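Local coordinates for protein GTPase subunit of restriction endonuclease (Thermococcus gammatolerans, PDB 6P0F) that probably recognises modified DNA through its N-terminal YTH-like domain, as the GTPase subunit of a McrBC-type restriction endonuclease, at residues I41-C45 with C98-E102; Y51-K57 with F121-F127. All coordinates share one frame; numbering follows the deposited sequence.

Two neighbouring contacts of one YTH-type domain illustrate how a sheet held by backbone hydrogen bonds is tied to a helix by a disulfide. The centres of contact 1 and contact 2 are about 11 Å apart, and both lie on the same side of the chain's centre. Along the chain the segments alternate: helix 39-45 precedes strand 49-55, and strand 91-102 precedes strand 123-127. Contact 2 pairs strands 49-55 and 123-127 within the mixed sheet; strand 91-102, the next neighbour of 123-127, carries the sheet's share of contact 1. Cys-98 and Glu-99 probably bond through their backbones to Phe-126, so the disulfide end of contact 1 is joined directly to the ladder of contact 2.

Contact 1 (I41-C45 with C98-E102); sequences ILDNC and CETVE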
loop_
_atom_site.group_PDB
_atom_site.type_symbol
_atom_site.label_atom_id
_atom_site.label_comp_id
_atom_site.label_asym_id
_atom_site.label_seq_id
_atom_site.Cartn_x
_atom_site.Cartn_y
_atom_site.Cartn_z
ATOM N N ILE A 41 -9.418 12.481 10.834
ATOM C CA ILE A 41 -8.865 11.601 9.818
ATOM C C ILE A 41 -9.966 11.100 8.904
ATOM O O ILE A 41 -9.851 11.142 7.672
ATOM C CB ILE A 41 -8.119 10.429 10.485
ATOM C CG1 ILE A 41 -6.998 10.948 11.385
ATOM C CG2 ILE A 41 -7.647 9.495 9.424
ATOM C CD1 ILE A 41 -5.903 11.654 10.681
ATOM N N LEU A 42 -11.061 10.605 9.498
ATOM C CA LEU A 42 -12.151 10.057 8.698
ATOM C C LEU A 42 -12.773 11.118 7.794
ATOM O O LEU A 42 -13.087 10.853 6.625
ATOM C CB LEU A 42 -13.194 9.452 9.627
ATOM C CG LEU A 42 -12.700 8.325 10.525
ATOM C CD1 LEU A 42 -13.820 7.873 11.447
ATOM C CD2 LEU A 42 -12.196 7.184 9.660
ATOM N N ASP A 43 -12.951 12.331 8.311
ATOM C CA ASP A 43 -13.526 13.413 7.517
ATOM C C ASP A 43 -12.622 13.773 6.337
ATOM O O ASP A 43 -13.089 14.005 5.212
ATOM C CB ASP A 43 -13.737 14.641 8.404
ATOM C CG ASP A 43 -14.963 14.528 9.349
ATOM O OD1 ASP A 43 -15.820 13.627 9.182
ATOM O OD2 ASP A 43 -15.070 15.390 10.255
ATOM N N ASN A 44 -11.329 13.885 6.592
ATOM C CA ASN A 44 -10.408 14.322 5.553
ATOM C C ASN A 44 -10.139 13.243 4.513
ATOM O O ASN A 44 -9.801 13.572 3.369
ATOM C CB ASN A 44 -9.095 14.775 6.193
ATOM C CG ASN A 44 -9.195 16.155 6.809
ATOM O OD1 ASN A 44 -10.256 16.803 6.773
ATOM N ND2 ASN A 44 -8.105 16.598 7.420
ATOM N N CYS A 45 -10.269 11.957 4.876
ATOM C CA CYS A 45 -9.732 10.887 4.048
ATOM C C CYS A 45 -10.668 9.748 3.656
ATOM O O CYS A 45 -10.236 8.872 2.898
ATOM C CB CYS A 45 -8.507 10.271 4.741
ATOM S SG CYS A 45 -7.103 11.431 4.817
ATOM N N CYS A 98 -3.378 9.707 1.809
ATOM C CA CYS A 98 -4.093 10.871 2.330
ATOM C C CYS A 98 -3.632 11.238 3.737
ATOM O O CYS A 98 -3.529 12.423 4.080
ATOM C CB CYS A 98 -5.583 10.550 2.318
ATOM S SG CYS A 98 -6.665 11.878 2.867
ATOM N N GLU A 99 -3.406 10.235 4.579
ATOM C CA GLU A 99 -3.035 10.439 5.968
ATOM C C GLU A 99 -2.316 9.201 6.471
ATOM O O GLU A 99 -2.530 8.098 5.975
ATOM C CB GLU A 99 -4.242 10.674 6.877
ATOM C CG GLU A 99 -4.486 12.115 7.272
ATOM C CD GLU A 99 -3.361 12.692 8.117
ATOM O OE1 GLU A 99 -2.294 12.062 8.254
ATOM O OE2 GLU A 99 -3.524 13.816 8.605
ATOM N N THR A 100 -1.494 9.396 7.481
ATOM C CA THR A 100 -0.886 8.284 8.200
ATOM C C THR A 100 -1.279 8.413 9.659
ATOM O O THR A 100 -1.432 9.517 10.187
ATOM C CB THR A 100 0.640 8.246 8.073
ATOM O OG1 THR A 100 1.198 9.426 8.661
ATOM C CG2 THR A 100 1.069 8.140 6.625
ATOM N N VAL A 101 -1.461 7.267 10.307
ATOM C CA VAL A 101 -1.901 7.200 11.686
ATOM C C VAL A 101 -1.084 6.104 12.337
ATOM O O VAL A 101 -1.146 4.957 11.894
ATOM C CB VAL A 101 -3.404 6.886 11.809
ATOM C CG1 VAL A 101 -3.779 6.759 13.275
ATOM C CG2 VAL A 101 -4.239 7.959 11.097
ATOM N N GLU A 102 -0.333 6.435 13.374
ATOM C CA GLU A 102 0.311 5.426 14.197
ATOM C C GLU A 102 -0.642 5.032 15.322
ATOM O O GLU A 102 -1.002 5.866 16.163
ATOM C CB GLU A 102 1.640 5.935 14.758
ATOM C CG GLU A 102 2.294 4.938 15.711
ATOM C CD GLU A 102 3.545 5.495 16.415
ATOM O OE1 GLU A 102 4.089 4.791 17.298
ATOM O OE2 GLU A 102 3.902 6.665 16.154
HETATM O O HOH W 1 -5.613 15.252 7.028
#
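Cys-45 and Cys-98 are joined by a disulfide, SG to SG 2.0 Å with a torsion of -85° about the S-S bond, which ties the last turn of helix 39-45 to the corner where strand 91-102 bends. With SG of Cys-98 anti to its own backbone nitrogen (chi1 -178°), the bridge reaches out to the helix. Beside it runs Glu-99. Its CB rests 3.6 Å from SG of Cys-45; CG touches both that sulfur and CD1 of Ile-41, each 3.7 Å away. A bend at chi2 (-64°) lays CD and OE2 against the same methyl, each 3.8 Å from CD1 of Ile-41, the two side chains crossing at about a right angle. OE1 turns back to accept the N-H of Thr-100 through its anti lone pair at 2.9 Å, while OE2 accepts a hydrogen bond from a water that in turn accepts one from ND2 of Asn-44. An alanine in place of Glu-99 would probably leave that water without its strand-side acceptor and uncover the end of Ile-41. Farther along, CD1 of Ile-41 meets CG2 of Val-101 tip to tip at 4.1 Å. A classic beta bulge, in which Cys-98 and Glu-99 both face Phe-126, marks the strand here; the short helix is fastened to this bulged part of strand 91-102, whose backbone bonds on to strand 123-127.

Contact 2 (Y51-K57 with F121-F127); sequences YFWGRSK and FRFLMFF
Phe-52 holds CG between its backbone nitrogen and carbonyl carbon (chi1 63°), whereas Phe-126 places CG anti to the carbonyl carbon (chi1 -78°); with both residues on the same face of a non-hydrogen-bonded antiparallel pair, these torsions lay the side chains side by side. In this beta ladder the rings are nearly parallel but slid apart, their planes at 25°, and CB of Phe-52 sits over the Phe-126 face, a CH-pi contact 3.9 Å from the centroid. The next pair, Trp-53 and Met-125 (a selenomethionine), is hydrogen-bonded, Trp-53 N to Met-125 O 3.0 Å and Met-125 N to Trp-53 O 2.9 Å, and turns its side chains to the opposite face of the sheet. The selenium meets the indole edge, a Met-aromatic contact, while the tryptophan continues toward helix 15-26 and strand 5-11. A CB at Gly-54 would clash with O of Phe-121; the glycine allows the chain ahead of strand 123-127 to pass this close. There Arg-122 and Phe-123 both face Arg-55 in a classic bulge. The Phe-123 ring carries C of Lys-57 over one face, 3.4 Å from CD2, and its edge meets O of Ser-56, 3.3 Å from CE2.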
loop_
_atom_site.group_PDB
_atom_site.type_symbol
_atom_site.label_atom_id
_atom_site.label_comp_id
_atom_site.label_asym_id
_atom_site.label_seq_id
_atom_site.Cartn_x
_atom_site.Cartn_y
_atom_site.Cartn_z
ATOM N N TYR A 51 -10.269 3.297 2.883
ATOM C CA TYR A 51 -9.255 2.391 2.357
ATOM C C TYR A 51 -7.974 2.601 3.141
ATOM O O TYR A 51 -7.513 3.729 3.282
ATOM C CB TYR A 51 -8.978 2.655 0.876
ATOM C CG TYR A 51 -10.191 2.456 0.010
ATOM C CD1 TYR A 51 -10.554 1.188 -0.411
ATOM C CD2 TYR A 51 -10.979 3.525 -0.357
ATOM C CE1 TYR A 51 -11.678 0.979 -1.164
ATOM C CE2 TYR A 51 -12.117 3.333 -1.145
ATOM C CZ TYR A 51 -12.448 2.050 -1.546
ATOM O OH TYR A 51 -13.559 1.799 -2.325
ATOM N N PHE A 52 -7.364 1.524 3.617
ATOM C CA PHE A 52 -6.157 1.709 4.407
ATOM C C PHE A 52 -5.349 0.416 4.442
ATOM O O PHE A 52 -5.871 -0.677 4.227
ATOM C CB PHE A 52 -6.492 2.201 5.831
ATOM C CG PHE A 52 -7.316 1.232 6.674
ATOM C CD1 PHE A 52 -8.688 1.149 6.519
ATOM C CD2 PHE A 52 -6.718 0.429 7.630
ATOM C CE1 PHE A 52 -9.427 0.259 7.298
ATOM C CE2 PHE A 52 -7.466 -0.434 8.396
ATOM C CZ PHE A 52 -8.805 -0.530 8.208
ATOM N N TRP A 53 -4.060 0.582 4.707
ATOM C CA TRP A 53 -3.107 -0.508 4.821
ATOM C C TRP A 53 -2.287 -0.260 6.077
ATOM O O TRP A 53 -2.285 0.836 6.622
ATOM C CB TRP A 53 -2.230 -0.587 3.574
ATOM C CG TRP A 53 -1.337 -1.793 3.573
ATOM C CD1 TRP A 53 0.031 -1.816 3.558
ATOM C CD2 TRP A 53 -1.758 -3.166 3.631
ATOM N NE1 TRP A 53 0.486 -3.119 3.618
ATOM C CE2 TRP A 53 -0.593 -3.963 3.633
ATOM C CE3 TRP A 53 -3.000 -3.789 3.680
ATOM C CZ2 TRP A 53 -0.649 -5.366 3.700
ATOM C CZ3 TRP A 53 -3.044 -5.182 3.717
ATOM C CH2 TRP A 53 -1.871 -5.944 3.704
ATOM N N GLY A 54 -1.679 -1.314 6.614
ATOM C CA GLY A 54 -0.954 -1.181 7.857
ATOM C C GLY A 54 0.338 -1.978 7.797
ATOM O O GLY A 54 0.431 -2.989 7.099
ATOM N N ARG A 55 1.324 -1.502 8.551
ATOM C CA ARG A 55 2.639 -2.140 8.595
ATOM C C ARG A 55 3.130 -2.166 10.031
ATOM O O ARG A 55 2.620 -1.445 10.888
ATOM C CB ARG A 55 3.660 -1.401 7.735
ATOM C CG ARG A 55 3.337 -1.382 6.257
ATOM C CD ARG A 55 4.449 -0.721 5.455
ATOM N NE ARG A 55 5.681 -1.480 5.577
ATOM C CZ ARG A 55 6.753 -1.036 6.213
ATOM N NH1 ARG A 55 6.745 0.173 6.771
ATOM N NH2 ARG A 55 7.828 -1.793 6.282
ATOM N N SER A 56 4.163 -3.006 10.269
ATOM C CA SER A 56 4.809 -3.126 11.576
ATOM C C SER A 56 5.690 -1.937 11.941
ATOM O O SER A 56 5.935 -1.732 13.134
ATOM C CB SER A 56 5.697 -4.375 11.635
ATOM O OG SER A 56 5.053 -5.509 11.087
ATOM N N LYS A 57 6.180 -1.169 10.965
ATOM C CA LYS A 57 7.063 -0.037 11.222
ATOM C C LYS A 57 6.596 1.201 10.472
ATOM O O LYS A 57 5.870 1.118 9.478
ATOM C CB LYS A 57 8.508 -0.303 10.785
ATOM C CG LYS A 57 9.166 -1.506 11.395
ATOM C CD LYS A 57 10.671 -1.485 11.124
ATOM C CE LYS A 57 11.477 -1.497 12.431
ATOM N NZ LYS A 57 11.871 -2.878 12.864
ATOM N N PHE A 121 -0.004 -4.713 12.812
ATOM C CA PHE A 121 0.198 -3.788 11.694
ATOM C C PHE A 121 -0.309 -2.388 12.037
ATOM O O PHE A 121 -1.188 -1.813 11.367
ATOM C CB PHE A 121 -0.490 -4.332 10.446
ATOM C CG PHE A 121 -0.109 -5.747 10.117
ATOM C CD1 PHE A 121 1.163 -6.037 9.699
ATOM C CD2 PHE A 121 -1.013 -6.779 10.253
ATOM C CE1 PHE A 121 1.533 -7.341 9.396
ATOM C CE2 PHE A 121 -0.649 -8.085 9.970
ATOM C CZ PHE A 121 0.622 -8.362 9.528
ATOM N N ARG A 122 0.297 -1.807 13.066
ATOM C CA ARG A 122 -0.263 -0.625 13.695
ATOM C C ARG A 122 0.142 0.698 13.043
ATOM O O ARG A 122 -0.404 1.738 13.414
ATOM C CB ARG A 122 0.123 -0.601 15.176
ATOM C CG ARG A 122 1.608 -0.347 15.433
ATOM C CD ARG A 122 1.949 -0.600 16.907
ATOM N NE ARG A 122 3.348 -0.263 17.184
ATOM C CZ ARG A 122 3.785 0.965 17.458
ATOM N NH1 ARG A 122 2.934 1.985 17.514
ATOM N NH2 ARG A 122 5.073 1.176 17.697
ATOM N N PHE A 123 1.054 0.700 12.082
ATOM C CA PHE A 123 1.367 1.916 11.331
ATOM C C PHE A 123 0.472 1.955 10.100
ATOM O O PHE A 123 0.711 1.251 9.109
ATOM C CB PHE A 123 2.858 1.956 11.000
ATOM C CG PHE A 123 3.717 2.165 12.222
ATOM C CD1 PHE A 123 3.932 3.440 12.734
ATOM C CD2 PHE A 123 4.271 1.083 12.882
ATOM C CE1 PHE A 123 4.703 3.631 13.876
ATOM C CE2 PHE A 123 5.036 1.268 14.030
ATOM C CZ PHE A 123 5.249 2.543 14.523
ATOM N N LEU A 124 -0.565 2.793 10.163
ATOM C CA LEU A 124 -1.595 2.816 9.139
ATOM C C LEU A 124 -1.348 3.912 8.116
ATOM O O LEU A 124 -0.910 5.020 8.451
ATOM C CB LEU A 124 -2.980 3.038 9.766
ATOM C CG LEU A 124 -3.411 2.164 10.939
ATOM C CD1 LEU A 124 -4.847 2.525 11.331
ATOM C CD2 LEU A 124 -3.304 0.702 10.570
HETATM N N MSE A 125 -1.725 3.620 6.880
HETATM C CA MSE A 125 -1.737 4.623 5.809
HETATM C C MSE A 125 -3.143 4.603 5.203
HETATM O O MSE A 125 -3.639 3.531 4.842
HETATM C CB MSE A 125 -0.685 4.334 4.747
HETATM C CG MSE A 125 -0.916 3.020 4.011
HETATM SE SE MSE A 125 0.714 2.500 3.017
HETATM C CE MSE A 125 1.805 2.494 4.529
ATOM N N PHE A 126 -3.772 5.766 5.081
ATOM C CA PHE A 126 -5.103 5.889 4.504
ATOM C C PHE A 126 -5.010 6.406 3.072
ATOM O O PHE A 126 -4.160 7.242 2.764
ATOM C CB PHE A 126 -5.979 6.824 5.355
ATOM C CG PHE A 126 -6.514 6.175 6.601
ATOM C CD1 PHE A 126 -5.713 6.050 7.715
ATOM C CD2 PHE A 126 -7.805 5.646 6.635
ATOM C CE1 PHE A 126 -6.174 5.399 8.866
ATOM C CE2 PHE A 126 -8.258 5.007 7.760
ATOM C CZ PHE A 126 -7.426 4.887 8.884
ATOM N N PHE A 127 -5.901 5.908 2.207
ATOM C CA PHE A 127 -6.033 6.337 0.817
ATOM C C PHE A 127 -7.443 6.869 0.577
ATOM O O PHE A 127 -8.422 6.161 0.832
ATOM C CB PHE A 127 -5.772 5.173 -0.145
ATOM C CG PHE A 127 -4.427 4.560 -0.004
ATOM C CD1 PHE A 127 -4.211 3.530 0.902
ATOM C CD2 PHE A 127 -3.366 5.002 -0.768
ATOM C CE1 PHE A 127 -2.974 2.965 1.044
ATOM C CE2 PHE A 127 -2.113 4.440 -0.623
ATOM C CZ PHE A 127 -1.921 3.410 0.278
HETATM O O HOH W 2 -9.808 6.113 3.207
#